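Local coordinates for Acarbose/maltose binding protein GacH (Streptomyces glaucescens, PDB 3K01) that binds acarbose and an acarbose homolog, and probably maltose, as the solute receptor of an ABC transporter, at residues 36-39 against 40-43. Numbering follows the deposited sequence.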
ATOM      1  N   SER A  36       7.543   1.056 -12.478  1.00 11.46           N
ATOM      2  CA  SER A  36       8.286   1.957 -11.607  1.00 11.77           C
ATOM      3  C   SER A  36       8.388   3.359 -12.230  1.00 12.45           C
ATOM      4  O   SER A  36       8.237   3.552 -13.447  1.00 12.33           O
ATOM      5  CB  SER A  36       9.652   1.364 -11.243  1.00 11.79           C
ATOM      6  OG  SER A  36      10.537   1.446 -12.342  1.00 11.67           O
ATOM      7  N   ASN A  37       8.617   4.342 -11.367  1.00 13.62           N
ATOM      8  CA  ASN A  37       8.577   5.742 -11.811  1.00 13.85           C
ATOM      9  C   ASN A  37       9.841   6.216 -12.539  1.00 14.18           C
ATOM     10  O   ASN A  37      10.816   5.471 -12.711  1.00 13.30           O
ATOM     11  CB  ASN A  37       8.180   6.675 -10.648  1.00 14.35           C
ATOM     12  CG  ASN A  37       9.261   6.820  -9.610  1.00 15.13           C
ATOM     13  OD1 ASN A  37      10.444   6.681  -9.892  1.00 17.50           O
ATOM     14  ND2 ASN A  37       8.851   7.143  -8.388  1.00 18.16           N
ATOM     15  N   GLU A  38       9.815   7.482 -12.955  1.00 14.95           N
ATOM     16  CA  GLU A  38      10.916   8.064 -13.719  1.00 16.45           C
ATOM     17  C   GLU A  38      12.276   7.909 -13.041  1.00 15.94           C
ATOM     18  O   GLU A  38      13.276   7.642 -13.711  1.00 16.70           O
ATOM     19  CB  GLU A  38      10.617   9.548 -14.008  1.00 17.53           C
ATOM     20  CG  GLU A  38      11.751  10.342 -14.644  1.00 23.36           C
ATOM     21  CD  GLU A  38      12.038   9.939 -16.081  1.00 28.80           C
ATOM     22  OE1 GLU A  38      11.117   9.445 -16.784  1.00 31.77           O
ATOM     23  OE2 GLU A  38      13.192  10.141 -16.519  1.00 31.09           O
ATOM     24  N   ALA A  39      12.305   8.087 -11.722  1.00 15.91           N
ATOM     25  CA  ALA A  39      13.543   8.015 -10.961  1.00 15.66           C
ATOM     26  C   ALA A  39      13.987   6.574 -10.715  1.00 14.97           C
ATOM     27  O   ALA A  39      15.157   6.324 -10.428  1.00 14.92           O
ATOM     28  CB  ALA A  39      13.394   8.745  -9.635  1.00 16.89           C
ATOM     29  N   GLU A  40      13.036   5.638 -10.783  1.00 13.29           N
ATOM     30  CA  GLU A  40      13.308   4.229 -10.458  1.00 12.96           C
ATOM     31  C   GLU A  40      13.637   3.370 -11.667  1.00 11.98           C
ATOM     32  O   GLU A  40      14.286   2.337 -11.522  1.00 11.93           O
ATOM     33  CB  GLU A  40      12.097   3.618  -9.755  1.00 12.01           C
ATOM     34  CG  GLU A  40      11.826   4.240  -8.406  1.00 14.44           C
ATOM     35  CD  GLU A  40      10.453   3.950  -7.857  1.00 14.06           C
ATOM     36  OE1 GLU A  40       9.547   3.528  -8.625  1.00 13.72           O
ATOM     37  OE2 GLU A  40      10.288   4.174  -6.628  1.00 15.23           O
ATOM     38  N   LYS A  41      13.198   3.798 -12.852  1.00 12.09           N
ATOM     39  CA  LYS A  41      13.159   2.872 -13.994  1.00 11.68           C
ATOM     40  C   LYS A  41      14.530   2.482 -14.536  1.00 12.21           C
ATOM     41  O   LYS A  41      14.699   1.354 -15.010  1.00 11.92           O
ATOM     42  CB  LYS A  41      12.240   3.376 -15.107  1.00 12.38           C
ATOM     43  CG  LYS A  41      12.708   4.676 -15.766  1.00 13.05           C
ATOM     44  CD  LYS A  41      11.656   5.202 -16.716  1.00 16.69           C
ATOM     45  CE  LYS A  41      12.152   6.459 -17.434  1.00 19.44           C
ATOM     46  NZ  LYS A  41      11.079   7.013 -18.291  1.00 21.93           N
ATOM     47  N   ALA A  42      15.517   3.375 -14.460  1.00 12.02           N
ATOM     48  CA  ALA A  42      16.872   3.001 -14.909  1.00 12.43           C
ATOM     49  C   ALA A  42      17.424   1.857 -14.060  1.00 12.36           C
ATOM     50  O   ALA A  42      18.008   0.908 -14.576  1.00 12.48           O
ATOM     51  CB  ALA A  42      17.836   4.206 -14.885  1.00 13.48           C
ATOM     52  N   THR A  43      17.220   1.946 -12.751  1.00 12.04           N
ATOM     53  CA  THR A  43      17.683   0.902 -11.845  1.00 11.99           C
ATOM     54  C   THR A  43      16.942  -0.403 -12.104  1.00 11.46           C
ATOM     55  O   THR A  43      17.570  -1.479 -12.164  1.00 10.93           O
ATOM     56  CB  THR A  43      17.496   1.323 -10.378  1.00 12.39           C
ATOM     57  OG1 THR A  43      18.328   2.459 -10.114  1.00 14.02           O
ATOM     58  CG2 THR A  43      17.854   0.204  -9.408  1.00 13.67           C
TER
HETATM   59  O   HOH W   1      15.589   6.308 -14.024  1.00 17.02           O
HETATM   60  O   HOH W   2      16.925   4.548 -11.330  1.00 15.93           O
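Asn37 and Glu40 trade bonds in both directions where the loop after strand 28-34 runs into helix 41-49, a reciprocal pattern of the capping-box kind. Asn37 OD1 accepts from Glu40 N at 2.9 Å, the donor lying nearly along the C=O axis, and takes a weak second bond from Ala39 N. With CG set between backbone N and carbonyl carbon (chi1 71°), the short Asn37 side chain turns back over these amides. In return Glu40, its chain extended beyond CG, lends OE1 to Asn37 N at 3.0 Å; the bond is almost straight (169°) and meets the anti side of the carboxylate, tilted out of its plane. The Asn37 amide and the Glu40 carboxylate stack, their planes only 20° apart, and Glu40 OE1 also rests 3.4 Å from Ser36 CB. Ser36 itself is buried, its small hydroxyl hydrogen-bonded to Asp34.

Asn37 O also receives Glu40 N, from well above the carbonyl plane, and weakly Lys41 N. Two waters bridge carbonyls to amides four residues on: Glu38 O to Ala42 N and Ala39 O to Thr43 N. Toward solvent, the long, extended Lys41 side chain brings NZ to Glu38 OE1 at 2.9 Å, a salt bridge met from above the carboxylate plane. A side-chain amide, a backbone carbonyl and two waters thus share the amides from Ala39 to Thr43, while Glu38 and Glu40 place acidic groups near the positive end of the helix dipole, probably a favourable placement.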